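Local coordinates for mandelate racemase/muconate lactonizing enzyme-like protein (Rubrobacter xylanophilus DSM 9941, PDB 2QQ6), which probably acts as a magnesium-dependent lyase of the enolase superfamily, related to mandelate racemase and muconate lactonizing enzyme, at residues 166-175 and 211-221. Residues are numbered along the deposited sequence; the frame is centred on the assembly and turned at random.
Sequences DAIKLDVDDI and VEVAIDMHGRF. With MG (magnesium ion), chain D.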
ATOM      1  N   ASP B 166      11.975  30.778  -9.036  1.00 44.85           N
ATOM      2  CA  ASP B 166      11.825  31.696  -7.919  1.00 44.72           C
ATOM      3  C   ASP B 166      11.195  30.943  -6.742  1.00 42.11           C
ATOM      4  O   ASP B 166      10.566  31.528  -5.861  1.00 39.78           O
ATOM      5  CB  ASP B 166      10.960  32.872  -8.345  1.00 47.24           C
ATOM      6  CG  ASP B 166       9.549  32.451  -8.676  1.00 51.67           C
ATOM      7  OD1 ASP B 166       9.373  31.355  -9.277  1.00 54.65           O
ATOM      8  OD2 ASP B 166       8.612  33.213  -8.344  1.00 54.34           O
ATOM      9  N   ALA B 167      11.388  29.628  -6.759  1.00 40.28           N
ATOM     10  CA  ALA B 167      10.899  28.721  -5.733  1.00 38.90           C
ATOM     11  C   ALA B 167      11.926  27.587  -5.592  1.00 39.53           C
ATOM     12  O   ALA B 167      12.136  26.792  -6.510  1.00 38.52           O
ATOM     13  CB  ALA B 167       9.546  28.171  -6.128  1.00 36.16           C
ATOM     14  N   ILE B 168      12.558  27.522  -4.428  1.00 40.92           N
ATOM     15  CA  ILE B 168      13.585  26.530  -4.154  1.00 43.06           C
ATOM     16  C   ILE B 168      13.215  25.550  -3.047  1.00 42.51           C
ATOM     17  O   ILE B 168      12.554  25.935  -2.090  1.00 42.73           O
ATOM     18  CB  ILE B 168      14.890  27.270  -3.765  1.00 45.33           C
ATOM     19  CG1 ILE B 168      15.720  27.537  -5.016  1.00 48.02           C
ATOM     20  CG2 ILE B 168      15.684  26.475  -2.750  1.00 48.36           C
ATOM     21  CD1 ILE B 168      14.961  28.251  -6.111  1.00 51.14           C
ATOM     22  N   LYS B 169      13.642  24.292  -3.173  1.00 42.27           N
ATOM     23  CA  LYS B 169      13.385  23.287  -2.134  1.00 43.68           C
ATOM     24  C   LYS B 169      14.705  22.720  -1.605  1.00 43.37           C
ATOM     25  O   LYS B 169      15.605  22.405  -2.379  1.00 41.41           O
ATOM     26  CB  LYS B 169      12.524  22.141  -2.663  1.00 45.91           C
ATOM     27  CG  LYS B 169      12.183  21.072  -1.608  1.00 47.41           C
ATOM     28  CD  LYS B 169      11.411  19.919  -2.255  1.00 50.64           C
ATOM     29  CE  LYS B 169      10.707  19.023  -1.230  1.00 51.13           C
ATOM     30  NZ  LYS B 169       9.703  18.111  -1.866  1.00 47.30           N
ATOM     31  N   LEU B 170      14.796  22.566  -0.285  1.00 44.77           N
ATOM     32  CA  LEU B 170      16.013  22.074   0.365  1.00 45.60           C
ATOM     33  C   LEU B 170      15.841  21.059   1.494  1.00 44.86           C
ATOM     34  O   LEU B 170      14.849  21.092   2.228  1.00 43.61           O
ATOM     35  CB  LEU B 170      16.792  23.263   0.908  1.00 46.92           C
ATOM     36  CG  LEU B 170      18.045  23.559   0.103  1.00 48.63           C
ATOM     37  CD1 LEU B 170      18.428  25.012   0.274  1.00 48.87           C
ATOM     38  CD2 LEU B 170      19.159  22.601   0.545  1.00 49.50           C
ATOM     39  N   ASP B 171      16.830  20.175   1.634  1.00 43.83           N
ATOM     40  CA  ASP B 171      16.820  19.149   2.678  1.00 44.20           C
ATOM     41  C   ASP B 171      17.618  19.587   3.883  1.00 42.40           C
ATOM     42  O   ASP B 171      18.492  20.437   3.766  1.00 43.56           O
ATOM     43  CB  ASP B 171      17.430  17.841   2.186  1.00 47.12           C
ATOM     44  CG  ASP B 171      16.644  17.214   1.066  1.00 49.57           C
ATOM     45  OD1 ASP B 171      15.418  17.456   0.989  1.00 51.81           O
ATOM     46  OD2 ASP B 171      17.250  16.460   0.275  1.00 50.31           O
ATOM     47  N   VAL B 172      17.334  18.987   5.032  1.00 41.03           N
ATOM     48  CA  VAL B 172      18.045  19.323   6.260  1.00 40.35           C
ATOM     49  C   VAL B 172      18.178  18.142   7.219  1.00 40.60           C
ATOM     50  O   VAL B 172      18.422  18.328   8.413  1.00 39.89           O
ATOM     51  CB  VAL B 172      17.375  20.502   7.011  1.00 38.93           C
ATOM     52  CG1 VAL B 172      17.379  21.734   6.138  1.00 38.10           C
ATOM     53  CG2 VAL B 172      15.963  20.144   7.407  1.00 38.79           C
ATOM     54  N   ASP B 173      18.023  16.933   6.684  1.00 40.40           N
ATOM     55  CA  ASP B 173      18.145  15.717   7.479  1.00 39.82           C
ATOM     56  C   ASP B 173      19.389  14.890   7.107  1.00 41.10           C
ATOM     57  O   ASP B 173      19.690  14.668   5.931  1.00 40.31           O
ATOM     58  CB  ASP B 173      16.871  14.851   7.355  1.00 38.20           C
ATOM     59  CG  ASP B 173      16.640  14.313   5.941  1.00 37.35           C
ATOM     60  OD1 ASP B 173      16.484  15.129   5.015  1.00 37.80           O
ATOM     61  OD2 ASP B 173      16.597  13.076   5.754  1.00 34.65           O
ATOM     62  N   ASP B 174      20.109  14.438   8.130  1.00 42.27           N
ATOM     63  CA  ASP B 174      21.310  13.634   7.942  1.00 42.31           C
ATOM     64  C   ASP B 174      21.348  12.577   9.053  1.00 42.45           C
ATOM     65  O   ASP B 174      22.245  12.572   9.897  1.00 42.56           O
ATOM     66  CB  ASP B 174      22.541  14.550   7.998  1.00 42.15           C
ATOM     67  CG  ASP B 174      23.783  13.907   7.413  1.00 41.82           C
ATOM     68  OD1 ASP B 174      23.652  12.902   6.683  1.00 41.12           O
ATOM     69  OD2 ASP B 174      24.894  14.419   7.676  1.00 43.09           O
ATOM     70  N   ILE B 175      20.354  11.689   9.037  1.00 42.84           N
ATOM     71  CA  ILE B 175      20.212  10.617  10.027  1.00 43.95           C
ATOM     72  C   ILE B 175      21.409   9.658  10.047  1.00 44.36           C
ATOM     73  O   ILE B 175      21.670   8.973  11.047  1.00 43.42           O
ATOM     74  CB  ILE B 175      18.895   9.817   9.772  1.00 43.71           C
ATOM     75  CG1 ILE B 175      17.700  10.602  10.304  1.00 43.74           C
ATOM     76  CG2 ILE B 175      18.914   8.483  10.492  1.00 43.71           C
ATOM     77  CD1 ILE B 175      17.563  11.982   9.743  1.00 45.19           C
ATOM     78  N   VAL B 211      12.627  35.326  -3.153  1.00 47.04           N
ATOM     79  CA  VAL B 211      12.633  33.985  -3.719  1.00 45.30           C
ATOM     80  C   VAL B 211      11.975  33.111  -2.663  1.00 45.15           C
ATOM     81  O   VAL B 211      12.202  33.304  -1.464  1.00 45.75           O
ATOM     82  CB  VAL B 211      14.058  33.480  -3.957  1.00 43.14           C
ATOM     83  CG1 VAL B 211      14.019  32.073  -4.511  1.00 41.72           C
ATOM     84  CG2 VAL B 211      14.779  34.406  -4.910  1.00 43.70           C
ATOM     85  N   GLU B 212      11.152  32.160  -3.087  1.00 43.74           N
ATOM     86  CA  GLU B 212      10.495  31.307  -2.113  1.00 42.43           C
ATOM     87  C   GLU B 212      11.226  29.996  -1.834  1.00 40.05           C
ATOM     88  O   GLU B 212      11.525  29.208  -2.736  1.00 39.05           O
ATOM     89  CB  GLU B 212       9.058  31.045  -2.544  1.00 44.33           C
ATOM     90  CG  GLU B 212       8.227  32.304  -2.567  1.00 48.21           C
ATOM     91  CD  GLU B 212       6.749  32.012  -2.590  1.00 50.99           C
ATOM     92  OE1 GLU B 212       6.245  31.513  -3.615  1.00 51.09           O
ATOM     93  OE2 GLU B 212       6.087  32.274  -1.565  1.00 54.94           O
ATOM     94  N   VAL B 213      11.514  29.765  -0.562  1.00 36.87           N
ATOM     95  CA  VAL B 213      12.220  28.559  -0.189  1.00 33.60           C
ATOM     96  C   VAL B 213      11.497  27.671   0.820  1.00 31.00           C
ATOM     97  O   VAL B 213      11.108  28.104   1.898  1.00 27.68           O
ATOM     98  CB  VAL B 213      13.641  28.912   0.320  1.00 32.70           C
ATOM     99  CG1 VAL B 213      13.590  30.129   1.196  1.00 30.96           C
ATOM    100  CG2 VAL B 213      14.237  27.734   1.064  1.00 32.03           C
ATOM    101  N   ALA B 214      11.324  26.412   0.429  1.00 30.10           N
ATOM    102  CA  ALA B 214      10.680  25.407   1.262  1.00 30.46           C
ATOM    103  C   ALA B 214      11.741  24.390   1.667  1.00 30.67           C
ATOM    104  O   ALA B 214      12.727  24.203   0.957  1.00 29.22           O
ATOM    105  CB  ALA B 214       9.542  24.731   0.501  1.00 29.19           C
ATOM    106  N   ILE B 215      11.521  23.739   2.810  1.00 32.59           N
ATOM    107  CA  ILE B 215      12.460  22.771   3.388  1.00 34.67           C
ATOM    108  C   ILE B 215      11.849  21.407   3.749  1.00 33.89           C
ATOM    109  O   ILE B 215      10.826  21.332   4.429  1.00 33.04           O
ATOM    110  CB  ILE B 215      13.093  23.393   4.644  1.00 34.93           C
ATOM    111  CG1 ILE B 215      13.974  24.570   4.221  1.00 37.51           C
ATOM    112  CG2 ILE B 215      13.847  22.339   5.449  1.00 35.58           C
ATOM    113  CD1 ILE B 215      14.570  25.344   5.375  1.00 41.57           C
ATOM    114  N   ASP B 216      12.504  20.332   3.310  1.00 34.60           N
ATOM    115  CA  ASP B 216      12.029  18.971   3.554  1.00 34.13           C
ATOM    116  C   ASP B 216      12.803  18.328   4.691  1.00 34.35           C
ATOM    117  O   ASP B 216      14.021  18.468   4.777  1.00 33.57           O
ATOM    118  CB  ASP B 216      12.210  18.119   2.291  1.00 35.08           C
ATOM    119  CG  ASP B 216      11.363  16.853   2.292  1.00 38.97           C
ATOM    120  OD1 ASP B 216      11.015  16.328   3.375  1.00 40.62           O
ATOM    121  OD2 ASP B 216      11.063  16.359   1.187  1.00 41.31           O
HETATM  122  N   MSE B 217      12.086  17.624   5.563  1.00 34.41           N
HETATM  123  CA  MSE B 217      12.695  16.914   6.684  1.00 34.07           C
HETATM  124  C   MSE B 217      12.596  15.404   6.495  1.00 33.05           C
HETATM  125  O   MSE B 217      12.998  14.634   7.354  1.00 32.67           O
HETATM  126  CB  MSE B 217      12.024  17.305   7.994  1.00 35.67           C
HETATM  127  CG  MSE B 217      12.214  18.753   8.385  1.00 41.86           C
HETATM  128 SE   MSE B 217      11.758  19.121  10.305  1.00 48.23          SE
HETATM  129  CE  MSE B 217      10.073  20.017  10.059  1.00 51.99           C
ATOM    130  N   HIS B 218      12.040  14.998   5.360  1.00 31.93           N
ATOM    131  CA  HIS B 218      11.871  13.591   5.025  1.00 30.59           C
ATOM    132  C   HIS B 218      11.298  12.752   6.154  1.00 29.41           C
ATOM    133  O   HIS B 218      11.620  11.577   6.290  1.00 27.34           O
ATOM    134  CB  HIS B 218      13.202  13.017   4.535  1.00 30.96           C
ATOM    135  CG  HIS B 218      13.580  13.506   3.171  1.00 31.05           C
ATOM    136  ND1 HIS B 218      14.786  14.117   2.903  1.00 31.03           N
ATOM    137  CD2 HIS B 218      12.873  13.553   2.017  1.00 30.70           C
ATOM    138  CE1 HIS B 218      14.800  14.524   1.648  1.00 30.46           C
ATOM    139  NE2 HIS B 218      13.650  14.196   1.087  1.00 30.11           N
ATOM    140  N   GLY B 219      10.440  13.391   6.954  1.00 29.41           N
ATOM    141  CA  GLY B 219       9.776  12.776   8.098  1.00 29.55           C
ATOM    142  C   GLY B 219      10.576  11.750   8.870  1.00 30.04           C
ATOM    143  O   GLY B 219      10.320  10.554   8.768  1.00 29.49           O
ATOM    144  N   ARG B 220      11.525  12.221   9.672  1.00 29.96           N
ATOM    145  CA  ARG B 220      12.381  11.316  10.433  1.00 29.49           C
ATOM    146  C   ARG B 220      12.428  11.612  11.925  1.00 31.54           C
ATOM    147  O   ARG B 220      13.175  10.942  12.639  1.00 32.78           O
ATOM    148  CB  ARG B 220      13.837  11.394   9.943  1.00 27.43           C
ATOM    149  CG  ARG B 220      14.056  11.632   8.467  1.00 25.69           C
ATOM    150  CD  ARG B 220      14.147  10.349   7.685  1.00 23.85           C
ATOM    151  NE  ARG B 220      14.677  10.606   6.353  1.00 24.91           N
ATOM    152  CZ  ARG B 220      14.814   9.681   5.414  1.00 25.34           C
ATOM    153  NH1 ARG B 220      14.456   8.425   5.655  1.00 26.02           N
ATOM    154  NH2 ARG B 220      15.309  10.015   4.236  1.00 22.58           N
ATOM    155  N   PHE B 221      11.653  12.579  12.417  1.00 31.12           N
ATOM    156  CA  PHE B 221      11.775  12.925  13.835  1.00 28.95           C
ATOM    157  C   PHE B 221      10.592  12.831  14.777  1.00 27.59           C
ATOM    158  O   PHE B 221       9.431  12.841  14.365  1.00 26.23           O
ATOM    159  CB  PHE B 221      12.384  14.317  13.933  1.00 28.17           C
ATOM    160  CG  PHE B 221      13.444  14.552  12.913  1.00 29.88           C
ATOM    161  CD1 PHE B 221      13.103  14.900  11.609  1.00 29.90           C
ATOM    162  CD2 PHE B 221      14.785  14.350  13.224  1.00 30.49           C
ATOM    163  CE1 PHE B 221      14.081  15.041  10.639  1.00 31.74           C
ATOM    164  CE2 PHE B 221      15.775  14.488  12.260  1.00 28.86           C
ATOM    165  CZ  PHE B 221      15.427  14.833  10.968  1.00 30.42           C
TER
HETATM  166 MG    MG D 409       9.758  15.180  -0.209  1.00 45.28          MG
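Asp173 grips two basic side chains of 211-221 at once. Its OD1 accepts from ND1 of His218 at 2.9 Å, on the syn side though out of the carboxylate plane, while OD2 takes NE of Arg220 at 3.2 Å from above that plane, in a salt bridge. A carboxylate suits this place because its two oxygens can serve different partners; its CB already points to 211-221, and chi1 65° turns the carboxylate to His218 and Arg220. The guanidinium is also held by the carbonyl of Ala136. With an alanine here, His218 ND1 would probably lose its acceptor, letting the ring turn more easily, and Arg220 its countercharge. Before this loop, Asp216 binds the magnesium ion through OD2 at 2.2 Å, with Glu242 and Glu268 completing the protein ligands, and its OD1 receives the backbone N of His218 at 2.6 Å, an Asx turn that, with the metal bond, helps position the carboxylate. Lys169, extended along its whole length, crosses Asp216 with CE 3.6 Å from OD2 and salt-bridges Glu242.

Strands 167-171 and 212-216, which carry Lys169 and Asp216, run parallel, joined by alternating backbone bonds such as Ala214 N to Ile168 O at 2.8 Å. Ala167, Lys169, Asp171, Glu212, Ala214 and Asp216 share one face; Lys169 and Asp216 lie by the metal, while Glu212, at the other end, salt-bridges Arg123. Leu170, Val172 and Ile215 pack against helix 190-207, the crossover of a beta-alpha-beta unit. Branched Val172 and Ile215 meet at about a right angle, CG2 to CG2 at 3.6 Å.

The chemistry is that of an enolase-superfamily barrel: larger apolar side chains face the helix, small alanines sit among inner polar groups, and C-terminal strand ends present the metal ligand and, just beyond, a histidine whose bond to Asp173 helps set its ring, which Phe79 of the second subunit also meets.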